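Local coordinates for protein Serpin48 (Tenebrio molitor, PDB 3OZQ) that inhibits SPE, a protease of insect innate immunity, with high specificity, probably by the conformational mechanism of serine protease inhibitors of the serpin family, at residues 143-148 against 168-173; 272-277 against 314-319; 54-59 against 288-293. All coordinates share one frame; numbering follows the deposited sequence.

Interaction 1 (143-148 against 168-173); sequences QTQHKI and ALYFNA
Across this contact the backbones keep apart, with Thr144 CA 7.4 Å from Leu169 CA and Ile148 CA 7.2 Å from Ala168 CA, so that side chains must span the gap between a type I' turn, Thr144 to Lys147, and strand 168-173. This strand belongs to the large central sheet of the serpin fold, sheet A, and the turn begins the linker that follows helix 129-143 (helix F of the family) and eventually leads back to the same strand. The turn is closed by Lys147 N on Thr144 O, while the Thr144 hydroxyl is taken up mainly by Val140 O at the end of the helix.

Tyr170 does most of the bridging. With its CG held between the backbone N and the carbonyl carbon (chi1 72°), its ring reaches the turn. Thr144 CB lies 4.1 Å from ring atom CE2, and the hydroxyl Tyr170 OH donates to Gln145 OE1 at 2.9 Å. That donor comes in well to the flank of the carbonyl, at a C=O...donor angle of 105°, and tilted from its plane; amide and ring planes are 68° apart. The bend of the Gln145 chain at chi2 brings its amide to the ring's edge and places CG 3.3 Å from Tyr170 OH, so the hydroxyl is touched by both methylene and carbonyl. His92 of the adjoining strand stacks on the same tyrosine.

Deeper down the contact is apolar. Ile148 meets the methyl of Ala168 with two branches, CG2 and CD1. Ile148 CD1 also packs 3.4 Å from Leu169 O, a buried carbonyl oxygen that finds no hydrogen-bond partner in the model.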
ATOM      1  N   GLN A 143      13.202   8.905  -8.662  1.00 43.35           N
ATOM      2  CA  GLN A 143      13.220   8.275  -7.341  1.00 49.22           C
ATOM      3  C   GLN A 143      12.704   6.835  -7.338  1.00 46.75           C
ATOM      4  O   GLN A 143      12.864   6.121  -6.351  1.00 47.25           O
ATOM      5  CB  GLN A 143      12.405   9.105  -6.345  1.00 45.89           C
ATOM      6  CG  GLN A 143      13.105  10.353  -5.862  1.00 50.59           C
ATOM      7  CD  GLN A 143      14.333  10.024  -5.047  1.00 57.84           C
ATOM      8  OE1 GLN A 143      14.232   9.509  -3.928  1.00 62.94           O
ATOM      9  NE2 GLN A 143      15.506  10.294  -5.608  1.00 60.39           N
ATOM     10  N   THR A 144      12.073   6.417  -8.430  1.00 47.17           N
ATOM     11  CA  THR A 144      11.596   5.037  -8.542  1.00 44.06           C
ATOM     12  C   THR A 144      12.216   4.313  -9.729  1.00 47.55           C
ATOM     13  O   THR A 144      11.586   3.439 -10.307  1.00 48.16           O
ATOM     14  CB  THR A 144      10.065   4.962  -8.717  1.00 43.72           C
ATOM     15  OG1 THR A 144       9.665   5.762  -9.839  1.00 44.62           O
ATOM     16  CG2 THR A 144       9.339   5.427  -7.465  1.00 39.45           C
ATOM     17  N   GLN A 145      13.451   4.672 -10.072  1.00 49.83           N
ATOM     18  CA  GLN A 145      14.136   4.137 -11.249  1.00 49.58           C
ATOM     19  C   GLN A 145      13.229   4.041 -12.475  1.00 51.20           C
ATOM     20  O   GLN A 145      13.217   3.027 -13.177  1.00 54.65           O
ATOM     21  CB  GLN A 145      14.812   2.784 -10.961  1.00 54.93           C
ATOM     22  CG  GLN A 145      14.358   2.065  -9.687  1.00 56.01           C
ATOM     23  CD  GLN A 145      14.656   2.858  -8.428  1.00 56.09           C
ATOM     24  OE1 GLN A 145      13.879   2.848  -7.469  1.00 55.54           O
ATOM     25  NE2 GLN A 145      15.782   3.557  -8.430  1.00 58.57           N
ATOM     26  N   HIS A 146      12.474   5.106 -12.717  1.00 50.72           N
ATOM     27  CA  HIS A 146      11.594   5.219 -13.886  1.00 50.18           C
ATOM     28  C   HIS A 146      10.498   4.161 -13.978  1.00 50.05           C
ATOM     29  O   HIS A 146       9.830   4.053 -15.008  1.00 47.85           O
ATOM     30  CB  HIS A 146      12.413   5.285 -15.183  1.00 51.24           C
ATOM     31  CG  HIS A 146      13.344   6.458 -15.237  1.00 53.07           C
ATOM     32  ND1 HIS A 146      13.080   7.588 -15.984  1.00 57.64           N
ATOM     33  CD2 HIS A 146      14.527   6.686 -14.618  1.00 53.82           C
ATOM     34  CE1 HIS A 146      14.066   8.455 -15.833  1.00 56.85           C
ATOM     35  NE2 HIS A 146      14.954   7.935 -15.005  1.00 60.85           N
ATOM     36  N   LYS A 147      10.299   3.417 -12.889  1.00 43.70           N
ATOM     37  CA  LYS A 147       9.280   2.366 -12.816  1.00 46.77           C
ATOM     38  C   LYS A 147       7.858   2.918 -12.645  1.00 41.38           C
ATOM     39  O   LYS A 147       6.872   2.237 -12.945  1.00 43.39           O
ATOM     40  CB  LYS A 147       9.574   1.418 -11.648  1.00 48.88           C
ATOM     41  CG  LYS A 147      10.917   0.680 -11.697  1.00 50.54           C
ATOM     42  CD  LYS A 147      10.979  -0.345 -12.817  1.00 58.99           C
ATOM     43  CE  LYS A 147      12.007  -1.441 -12.521  1.00 60.46           C
ATOM     44  NZ  LYS A 147      13.180  -0.934 -11.751  1.00 59.06           N
ATOM     45  N   ILE A 148       7.757   4.143 -12.139  1.00 44.42           N
ATOM     46  CA  ILE A 148       6.464   4.770 -11.886  1.00 39.75           C
ATOM     47  C   ILE A 148       6.370   6.104 -12.607  1.00 39.95           C
ATOM     48  O   ILE A 148       7.092   7.052 -12.304  1.00 37.99           O
ATOM     49  CB  ILE A 148       6.181   4.918 -10.374  1.00 38.44           C
ATOM     50  CG1 ILE A 148       6.069   3.527  -9.741  1.00 36.63           C
ATOM     51  CG2 ILE A 148       4.911   5.749 -10.139  1.00 33.31           C
ATOM     52  CD1 ILE A 148       5.649   3.537  -8.282  1.00 40.95           C
ATOM     53  N   ALA A 168       4.353   7.541  -4.200  1.00 33.37           N
ATOM     54  CA  ALA A 168       4.613   6.492  -5.166  1.00 30.35           C
ATOM     55  C   ALA A 168       5.469   5.439  -4.497  1.00 35.13           C
ATOM     56  O   ALA A 168       6.423   5.772  -3.795  1.00 34.41           O
ATOM     57  CB  ALA A 168       5.339   7.034  -6.347  1.00 32.57           C
ATOM     58  N   LEU A 169       5.138   4.174  -4.718  1.00 31.35           N
ATOM     59  CA  LEU A 169       5.936   3.088  -4.146  1.00 36.07           C
ATOM     60  C   LEU A 169       5.758   1.751  -4.835  1.00 35.69           C
ATOM     61  O   LEU A 169       4.840   1.542  -5.625  1.00 33.63           O
ATOM     62  CB  LEU A 169       5.705   2.905  -2.628  1.00 33.65           C
ATOM     63  CG  LEU A 169       4.337   2.919  -1.918  1.00 35.92           C
ATOM     64  CD1 LEU A 169       3.133   2.810  -2.809  1.00 37.25           C
ATOM     65  CD2 LEU A 169       4.233   1.917  -0.735  1.00 27.92           C
ATOM     66  N   TYR A 170       6.666   0.846  -4.500  1.00 37.72           N
ATOM     67  CA  TYR A 170       6.623  -0.521  -4.971  1.00 33.86           C
ATOM     68  C   TYR A 170       7.606  -1.301  -4.115  1.00 37.79           C
ATOM     69  O   TYR A 170       8.519  -0.724  -3.519  1.00 34.92           O
ATOM     70  CB  TYR A 170       6.985  -0.610  -6.456  1.00 38.29           C
ATOM     71  CG  TYR A 170       8.443  -0.367  -6.768  1.00 42.52           C
ATOM     72  CD1 TYR A 170       9.345  -1.423  -6.818  1.00 41.89           C
ATOM     73  CD2 TYR A 170       8.918   0.917  -7.025  1.00 41.61           C
ATOM     74  CE1 TYR A 170      10.682  -1.210  -7.112  1.00 43.22           C
ATOM     75  CE2 TYR A 170      10.258   1.143  -7.317  1.00 43.36           C
ATOM     76  CZ  TYR A 170      11.135   0.070  -7.360  1.00 47.60           C
ATOM     77  OH  TYR A 170      12.465   0.278  -7.646  1.00 49.55           O
ATOM     78  N   PHE A 171       7.403  -2.611  -4.059  1.00 39.24           N
ATOM     79  CA  PHE A 171       8.122  -3.491  -3.151  1.00 41.81           C
ATOM     80  C   PHE A 171       8.954  -4.473  -3.959  1.00 45.13           C
ATOM     81  O   PHE A 171       8.551  -4.897  -5.041  1.00 41.77           O
ATOM     82  CB  PHE A 171       7.116  -4.278  -2.313  1.00 41.64           C
ATOM     83  CG  PHE A 171       7.728  -5.024  -1.161  1.00 43.23           C
ATOM     84  CD1 PHE A 171       8.409  -4.346  -0.164  1.00 45.23           C
ATOM     85  CD2 PHE A 171       7.609  -6.407  -1.064  1.00 40.74           C
ATOM     86  CE1 PHE A 171       8.966  -5.037   0.915  1.00 50.41           C
ATOM     87  CE2 PHE A 171       8.162  -7.098   0.010  1.00 43.77           C
ATOM     88  CZ  PHE A 171       8.835  -6.409   1.004  1.00 41.06           C
ATOM     89  N   ASN A 172      10.114  -4.832  -3.425  1.00 44.34           N
ATOM     90  CA  ASN A 172      10.975  -5.819  -4.058  1.00 44.32           C
ATOM     91  C   ASN A 172      11.399  -6.892  -3.062  1.00 46.27           C
ATOM     92  O   ASN A 172      12.026  -6.585  -2.043  1.00 44.02           O
ATOM     93  CB  ASN A 172      12.198  -5.135  -4.659  1.00 46.57           C
ATOM     94  CG  ASN A 172      13.229  -6.126  -5.152  1.00 54.69           C
ATOM     95  OD1 ASN A 172      13.209  -6.538  -6.318  1.00 58.13           O
ATOM     96  ND2 ASN A 172      14.135  -6.526  -4.265  1.00 52.29           N
ATOM     97  N   ALA A 173      11.041  -8.147  -3.347  1.00 46.25           N
ATOM     98  CA  ALA A 173      11.352  -9.260  -2.456  1.00 44.44           C
ATOM     99  C   ALA A 173      11.567 -10.560  -3.213  1.00 45.24           C
ATOM    100  O   ALA A 173      11.162 -10.702  -4.371  1.00 48.23           O
ATOM    101  CB  ALA A 173      10.264  -9.445  -1.395  1.00 39.52           C
TER

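Interaction 2 (272-277 against 314-319); sequences KIESTV and VQKSFI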
ATOM      1  N   LYS A 272       0.300  -8.899 -12.435  1.00 36.94           N
ATOM      2  CA  LYS A 272       0.844  -7.562 -12.327  1.00 37.29           C
ATOM      3  C   LYS A 272      -0.334  -6.636 -12.141  1.00 35.59           C
ATOM      4  O   LYS A 272      -1.359  -6.787 -12.816  1.00 36.28           O
ATOM      5  CB  LYS A 272       1.628  -7.203 -13.589  1.00 37.21           C
ATOM      6  CG  LYS A 272       2.481  -5.962 -13.430  1.00 47.65           C
ATOM      7  CD  LYS A 272       3.424  -5.775 -14.611  1.00 49.74           C
ATOM      8  CE  LYS A 272       3.939  -4.344 -14.680  1.00 62.37           C
ATOM      9  NZ  LYS A 272       4.715  -4.082 -15.933  1.00 70.62           N
ATOM     10  N   ILE A 273      -0.210  -5.704 -11.199  1.00 34.63           N
ATOM     11  CA  ILE A 273      -1.238  -4.701 -10.973  1.00 31.82           C
ATOM     12  C   ILE A 273      -0.624  -3.314 -10.804  1.00 36.33           C
ATOM     13  O   ILE A 273       0.372  -3.148 -10.099  1.00 37.13           O
ATOM     14  CB  ILE A 273      -2.066  -4.980  -9.703  1.00 29.38           C
ATOM     15  CG1 ILE A 273      -2.587  -6.429  -9.689  1.00 34.06           C
ATOM     16  CG2 ILE A 273      -3.185  -3.931  -9.573  1.00 33.74           C
ATOM     17  CD1 ILE A 273      -3.229  -6.859  -8.344  1.00 30.56           C
ATOM     18  N   GLU A 274      -1.240  -2.327 -11.441  1.00 38.77           N
ATOM     19  CA  GLU A 274      -0.885  -0.922 -11.255  1.00 35.01           C
ATOM     20  C   GLU A 274      -2.110  -0.145 -10.822  1.00 39.04           C
ATOM     21  O   GLU A 274      -3.151  -0.211 -11.470  1.00 38.87           O
ATOM     22  CB  GLU A 274      -0.349  -0.315 -12.550  1.00 40.95           C
ATOM     23  CG  GLU A 274       1.111  -0.599 -12.834  1.00 51.01           C
ATOM     24  CD  GLU A 274       1.777   0.533 -13.621  1.00 64.32           C
ATOM     25  OE1 GLU A 274       1.743   1.693 -13.128  1.00 55.48           O
ATOM     26  OE2 GLU A 274       2.316   0.261 -14.728  1.00 63.33           O
ATOM     27  N   SER A 275      -1.989   0.591  -9.722  1.00 33.47           N
ATOM     28  CA  SER A 275      -3.103   1.388  -9.229  1.00 34.42           C
ATOM     29  C   SER A 275      -2.713   2.827  -8.938  1.00 34.04           C
ATOM     30  O   SER A 275      -1.578   3.111  -8.564  1.00 32.67           O
ATOM     31  CB  SER A 275      -3.717   0.750  -7.980  1.00 33.99           C
ATOM     32  OG  SER A 275      -4.275  -0.523  -8.288  1.00 30.63           O
ATOM     33  N   THR A 276      -3.671   3.729  -9.126  1.00 33.75           N
ATOM     34  CA  THR A 276      -3.526   5.114  -8.724  1.00 33.44           C
ATOM     35  C   THR A 276      -4.722   5.406  -7.829  1.00 38.52           C
ATOM     36  O   THR A 276      -5.863   5.205  -8.228  1.00 41.95           O
ATOM     37  CB  THR A 276      -3.488   6.065  -9.941  1.00 35.04           C
ATOM     38  OG1 THR A 276      -2.371   5.729 -10.774  1.00 33.51           O
ATOM     39  CG2 THR A 276      -3.369   7.515  -9.489  1.00 35.83           C
ATOM     40  N   VAL A 277      -4.459   5.832  -6.602  1.00 30.95           N
ATOM     41  CA  VAL A 277      -5.518   6.011  -5.623  1.00 30.72           C
ATOM     42  C   VAL A 277      -5.623   7.468  -5.138  1.00 33.49           C
ATOM     43  O   VAL A 277      -4.641   8.075  -4.720  1.00 30.39           O
ATOM     44  CB  VAL A 277      -5.331   5.057  -4.412  1.00 32.72           C
ATOM     45  CG1 VAL A 277      -6.402   5.297  -3.354  1.00 34.29           C
ATOM     46  CG2 VAL A 277      -5.328   3.606  -4.875  1.00 35.88           C
ATOM     47  N   VAL A 314      -2.325  11.688  -3.772  1.00 28.92           N
ATOM     48  CA  VAL A 314      -2.300  10.734  -4.857  1.00 29.29           C
ATOM     49  C   VAL A 314      -1.268   9.652  -4.595  1.00 28.62           C
ATOM     50  O   VAL A 314      -0.072   9.933  -4.460  1.00 33.65           O
ATOM     51  CB  VAL A 314      -2.032  11.440  -6.226  1.00 27.57           C
ATOM     52  CG1 VAL A 314      -2.123  10.428  -7.370  1.00 29.22           C
ATOM     53  CG2 VAL A 314      -3.050  12.525  -6.440  1.00 27.81           C
ATOM     54  N   GLN A 315      -1.749   8.426  -4.461  1.00 27.38           N
ATOM     55  CA  GLN A 315      -0.856   7.273  -4.367  1.00 30.47           C
ATOM     56  C   GLN A 315      -0.815   6.511  -5.671  1.00 29.88           C
ATOM     57  O   GLN A 315      -1.842   6.259  -6.284  1.00 34.31           O
ATOM     58  CB  GLN A 315      -1.284   6.346  -3.237  1.00 29.98           C
ATOM     59  CG  GLN A 315      -0.334   5.179  -3.018  1.00 27.55           C
ATOM     60  CD  GLN A 315      -0.758   4.305  -1.867  1.00 32.37           C
ATOM     61  OE1 GLN A 315      -0.358   4.540  -0.725  1.00 33.29           O
ATOM     62  NE2 GLN A 315      -1.567   3.283  -2.152  1.00 26.04           N
ATOM     63  N   LYS A 316       0.377   6.125  -6.087  1.00 28.35           N
ATOM     64  CA  LYS A 316       0.506   5.216  -7.211  1.00 30.44           C
ATOM     65  C   LYS A 316       1.496   4.138  -6.864  1.00 29.33           C
ATOM     66  O   LYS A 316       2.549   4.417  -6.294  1.00 31.44           O
ATOM     67  CB  LYS A 316       0.966   5.957  -8.467  1.00 30.09           C
ATOM     68  CG  LYS A 316       0.848   5.129  -9.732  1.00 32.40           C
ATOM     69  CD  LYS A 316       1.014   6.028 -10.948  1.00 28.74           C
ATOM     70  CE  LYS A 316       0.639   5.282 -12.232  1.00 32.76           C
ATOM     71  NZ  LYS A 316       0.575   6.181 -13.423  1.00 37.10           N
ATOM     72  N   SER A 317       1.144   2.901  -7.197  1.00 29.46           N
ATOM     73  CA  SER A 317       1.975   1.750  -6.864  1.00 33.41           C
ATOM     74  C   SER A 317       1.710   0.621  -7.849  1.00 32.63           C
ATOM     75  O   SER A 317       0.694   0.618  -8.543  1.00 31.63           O
ATOM     76  CB  SER A 317       1.688   1.286  -5.431  1.00 32.15           C
ATOM     77  OG  SER A 317       0.414   0.670  -5.338  1.00 32.90           O
ATOM     78  N   PHE A 318       2.640  -0.327  -7.914  1.00 31.13           N
ATOM     79  CA  PHE A 318       2.448  -1.543  -8.689  1.00 34.59           C
ATOM     80  C   PHE A 318       3.073  -2.727  -7.979  1.00 34.56           C
ATOM     81  O   PHE A 318       3.889  -2.573  -7.057  1.00 34.74           O
ATOM     82  CB  PHE A 318       3.055  -1.413 -10.083  1.00 36.77           C
ATOM     83  CG  PHE A 318       4.545  -1.421 -10.093  1.00 31.91           C
ATOM     84  CD1 PHE A 318       5.253  -0.262  -9.810  1.00 43.03           C
ATOM     85  CD2 PHE A 318       5.246  -2.575 -10.395  1.00 42.37           C
ATOM     86  CE1 PHE A 318       6.636  -0.262  -9.818  1.00 42.51           C
ATOM     87  CE2 PHE A 318       6.626  -2.584 -10.400  1.00 42.95           C
ATOM     88  CZ  PHE A 318       7.321  -1.425 -10.114  1.00 44.22           C
ATOM     89  N   ILE A 319       2.662  -3.907  -8.413  1.00 31.22           N
ATOM     90  CA  ILE A 319       3.237  -5.157  -7.954  1.00 33.95           C
ATOM     91  C   ILE A 319       3.327  -6.088  -9.153  1.00 39.61           C
ATOM     92  O   ILE A 319       2.449  -6.101 -10.032  1.00 34.39           O
ATOM     93  CB  ILE A 319       2.385  -5.819  -6.873  1.00 35.61           C
ATOM     94  CG1 ILE A 319       3.119  -7.042  -6.295  1.00 36.87           C
ATOM     95  CG2 ILE A 319       1.033  -6.224  -7.463  1.00 31.78           C
ATOM     96  CD1 ILE A 319       2.415  -7.689  -5.117  1.00 30.33           C
TER
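Val314, first of segment 314-319, sets its CG1 3.8 Å from Thr276 CG2, two methyls that meet at a slant. Gln315 follows as a hydrogen-bonded pair with Val277: Gln315 O accepts from Val277 N at 2.7 Å, and Gln315 N returns a bond to Val277 O.

Lys316 turns to the other face, opposite Thr276 in a non-hydrogen-bonded pair. With CG anti to the backbone N (chi1 -168°) and the chain extended, its methylenes pass over the threonine hydroxyl, Lys316 CG, CD and CE each lying 3.4 Å from Thr276 OG1. The ammonium bonds instead to Gln149 O in the linker after helix 129-143; Glu274 OE1, at 4.6 Å from Lys316 NZ, is too distant for a salt bridge, though its charge may still be felt. A serine in place of this lysine would probably leave Gln149 O without its ammonium donor and uncover the Thr276 hydroxyl.

Ser317 pairs with Ser275 through two bonds; that from Ser275 N to Ser317 O is nearly straight, with 171° at the hydrogen. The Ser275 hydroxyl is held by Leu35 N of strand 34-36, which packs on the Ser275 face. Phe318 puts its CB 3.5 Å from Glu274 CG, the two side chains running side by side, while its ring leads away to meet Tyr170. Ile319 completes the ladder with mutual bonds to Ile273, its CG2 4.0 Å from Ile273 CB.

The segments run antiparallel at 172° with axes 4.5 Å apart, the regular pairing of strands 5 and 6 in the central sheet A of serpins.

Interaction 3 (54-59 against 288-293); sequences GDTAEE and VKKAFG
A polar seam, in which one carboxylate and one bound water gather backbone N-H groups, joins the beginning of helix 54-63 to the short 3-10 turn 290-292. It lies toward one end of the serpin fold, where the turn follows helix 279-286 on the way to strand 310-321 of sheet A; the centre of the contact is about 23 Å from that of the chain.

Glu59 supplies the carboxylate. Its chain is extended beyond CG, which carries OE1 across to the entry of the turn, where it accepts the amides of Lys289 and Lys290. Lys290 N, at 2.9 Å from Glu59 OE1, uses the syn lone pair; Lys289 N, at 3.0 Å from the same oxygen, arrives from above the carboxylate plane, 49° out of it. The differing approaches are consistent with one oxygen accepting from both, besides the water. Glu59 OE2 rests against the aliphatic part of the Lys290 side chain, 3.6 Å from Lys290 CD, the two side chains crossing at about a right angle. Lys290 NZ stays 4.8 Å from Glu59 OE2, so any attraction between these charges would be long-range.

Alongside, Thr56 adds a small apolar touch, with its CG2 3.7 Å from Ala291 CB. The next amide of the turn is reached through water: the water accepts from Ala291 N and donates both to Thr56 O, at 2.9 Å, and to Glu59 OE1, at 2.6 Å.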
ATOM      1  N   GLY A  54      -4.143  22.633  15.783  1.00 47.97           N
ATOM      2  CA  GLY A  54      -5.492  22.677  16.309  1.00 44.90           C
ATOM      3  C   GLY A  54      -6.348  21.491  15.952  1.00 46.66           C
ATOM      4  O   GLY A  54      -5.913  20.350  16.047  1.00 51.57           O
ATOM      5  N   ASP A  55      -7.583  21.753  15.553  1.00 48.27           N
ATOM      6  CA  ASP A  55      -8.495  20.663  15.239  1.00 47.99           C
ATOM      7  C   ASP A  55      -8.112  19.946  13.932  1.00 53.38           C
ATOM      8  O   ASP A  55      -8.316  18.734  13.803  1.00 48.07           O
ATOM      9  CB  ASP A  55      -9.947  21.152  15.220  1.00 58.23           C
ATOM     10  CG  ASP A  55     -10.446  21.568  16.609  1.00 65.86           C
ATOM     11  OD1 ASP A  55      -9.716  22.304  17.309  1.00 59.66           O
ATOM     12  OD2 ASP A  55     -11.562  21.142  17.000  1.00 67.95           O
ATOM     13  N   THR A  56      -7.549  20.691  12.982  1.00 43.06           N
ATOM     14  CA  THR A  56      -6.973  20.100  11.770  1.00 47.73           C
ATOM     15  C   THR A  56      -6.055  18.922  12.091  1.00 47.59           C
ATOM     16  O   THR A  56      -6.323  17.790  11.691  1.00 46.26           O
ATOM     17  CB  THR A  56      -6.138  21.112  10.962  1.00 45.70           C
ATOM     18  OG1 THR A  56      -6.950  22.225  10.581  1.00 43.46           O
ATOM     19  CG2 THR A  56      -5.586  20.449   9.714  1.00 45.01           C
ATOM     20  N   ALA A  57      -4.969  19.195  12.807  1.00 47.83           N
ATOM     21  CA  ALA A  57      -3.988  18.160  13.116  1.00 47.96           C
ATOM     22  C   ALA A  57      -4.582  17.060  13.985  1.00 54.50           C
ATOM     23  O   ALA A  57      -4.206  15.888  13.867  1.00 51.01           O
ATOM     24  CB  ALA A  57      -2.781  18.756  13.786  1.00 46.88           C
ATOM     25  N   GLU A  58      -5.509  17.446  14.854  1.00 55.90           N
ATOM     26  CA  GLU A  58      -6.112  16.510  15.794  1.00 57.47           C
ATOM     27  C   GLU A  58      -7.005  15.495  15.089  1.00 53.59           C
ATOM     28  O   GLU A  58      -7.023  14.322  15.447  1.00 55.66           O
ATOM     29  CB  GLU A  58      -6.903  17.266  16.865  1.00 56.86           C
ATOM     30  CG  GLU A  58      -7.547  16.365  17.914  1.00 63.13           C
ATOM     31  CD  GLU A  58      -6.531  15.529  18.672  1.00 66.06           C
ATOM     32  OE1 GLU A  58      -5.327  15.872  18.645  1.00 63.89           O
ATOM     33  OE2 GLU A  58      -6.939  14.520  19.291  1.00 69.38           O
ATOM     34  N   GLU A  59      -7.759  15.957  14.097  1.00 54.13           N
ATOM     35  CA  GLU A  59      -8.570  15.074  13.271  1.00 49.53           C
ATOM     36  C   GLU A  59      -7.697  13.997  12.648  1.00 51.34           C
ATOM     37  O   GLU A  59      -7.934  12.807  12.840  1.00 53.78           O
ATOM     38  CB  GLU A  59      -9.260  15.861  12.160  1.00 52.88           C
ATOM     39  CG  GLU A  59     -10.734  16.111  12.372  1.00 50.84           C
ATOM     40  CD  GLU A  59     -11.348  16.885  11.222  1.00 55.98           C
ATOM     41  OE1 GLU A  59     -10.650  17.092  10.203  1.00 51.51           O
ATOM     42  OE2 GLU A  59     -12.523  17.296  11.337  1.00 58.37           O
ATOM     43  N   VAL A 288     -11.143  12.747   7.999  1.00 38.36           N
ATOM     44  CA  VAL A 288     -10.341  13.941   7.778  1.00 43.90           C
ATOM     45  C   VAL A 288     -11.133  14.927   6.926  1.00 46.28           C
ATOM     46  O   VAL A 288     -11.361  14.687   5.737  1.00 41.64           O
ATOM     47  CB  VAL A 288      -9.017  13.636   7.065  1.00 41.63           C
ATOM     48  CG1 VAL A 288      -8.231  14.919   6.848  1.00 40.46           C
ATOM     49  CG2 VAL A 288      -8.196  12.633   7.853  1.00 44.60           C
ATOM     50  N   LYS A 289     -11.560  16.031   7.538  1.00 47.79           N
ATOM     51  CA  LYS A 289     -12.368  17.026   6.830  1.00 51.37           C
ATOM     52  C   LYS A 289     -11.677  18.385   6.803  1.00 48.66           C
ATOM     53  O   LYS A 289     -11.455  18.952   5.730  1.00 47.23           O
ATOM     54  CB  LYS A 289     -13.763  17.154   7.451  1.00 50.70           C
ATOM     55  CG  LYS A 289     -14.535  15.840   7.586  1.00 53.49           C
ATOM     56  CD  LYS A 289     -14.306  14.900   6.393  1.00 54.46           C
ATOM     57  CE  LYS A 289     -15.574  14.145   5.998  1.00 55.48           C
ATOM     58  NZ  LYS A 289     -16.389  14.924   5.008  1.00 61.26           N
ATOM     59  N   LYS A 290     -11.310  18.878   7.986  1.00 47.46           N
ATOM     60  CA  LYS A 290     -10.746  20.216   8.141  1.00 50.60           C
ATOM     61  C   LYS A 290      -9.582  20.494   7.202  1.00 47.65           C
ATOM     62  O   LYS A 290      -9.520  21.558   6.596  1.00 42.70           O
ATOM     63  CB  LYS A 290     -10.297  20.455   9.586  1.00 47.27           C
ATOM     64  CG  LYS A 290     -11.250  21.315  10.414  1.00 58.54           C
ATOM     65  CD  LYS A 290     -12.664  20.750  10.437  1.00 63.56           C
ATOM     66  CE  LYS A 290     -13.619  21.682  11.173  1.00 66.31           C
ATOM     67  NZ  LYS A 290     -13.201  21.901  12.592  1.00 68.75           N
ATOM     68  N   ALA A 291      -8.661  19.539   7.091  1.00 42.83           N
ATOM     69  CA  ALA A 291      -7.421  19.766   6.356  1.00 38.95           C
ATOM     70  C   ALA A 291      -7.643  20.016   4.866  1.00 35.71           C
ATOM     71  O   ALA A 291      -6.748  20.511   4.185  1.00 32.92           O
ATOM     72  CB  ALA A 291      -6.456  18.618   6.564  1.00 40.76           C
ATOM     73  N   PHE A 292      -8.827  19.654   4.371  1.00 38.74           N
ATOM     74  CA  PHE A 292      -9.152  19.796   2.945  1.00 41.63           C
ATOM     75  C   PHE A 292      -9.975  21.050   2.641  1.00 41.12           C
ATOM     76  O   PHE A 292     -10.267  21.336   1.477  1.00 44.51           O
ATOM     77  CB  PHE A 292      -9.955  18.581   2.456  1.00 37.35           C
ATOM     78  CG  PHE A 292      -9.256  17.260   2.636  1.00 37.72           C
ATOM     79  CD1 PHE A 292      -7.948  17.079   2.217  1.00 33.55           C
ATOM     80  CD2 PHE A 292      -9.924  16.184   3.220  1.00 37.23           C
ATOM     81  CE1 PHE A 292      -7.321  15.826   2.364  1.00 38.81           C
ATOM     82  CE2 PHE A 292      -9.304  14.949   3.380  1.00 38.54           C
ATOM     83  CZ  PHE A 292      -8.006  14.765   2.952  1.00 34.71           C
ATOM     84  N   GLY A 293     -10.369  21.780   3.681  1.00 42.97           N
ATOM     85  CA  GLY A 293     -11.298  22.891   3.522  1.00 43.30           C
ATOM     86  C   GLY A 293     -10.849  24.209   4.128  1.00 44.93           C
ATOM     87  O   GLY A 293      -9.670  24.388   4.435  1.00 43.93           O
TER
HETATM   88  O   HOH W   1      -8.161  17.588   9.516  1.00 46.14           O

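Interactions 1 and 2 share the central sheet: strands 163-174 and 310-321 are neighbours there, and the two contacts meet directly, Leu169 N lying 3.0 Å from Lys316 O in a probable hydrogen bond. Interaction 2 builds the sheet by a regular backbone ladder, whereas interaction 1 covers it with a turn held through side chains, chiefly one aromatic residue. Interaction 1 is mostly buried, with Gln145 and Lys147 at the surface; interaction 2 is buried on the Ser275 side and more open on that of Glu274 and Thr276. Interaction 3 is peripheral, its centre about 23 Å from the chain's centre against 12 and 8 Å, and relies on a carboxylate and a water.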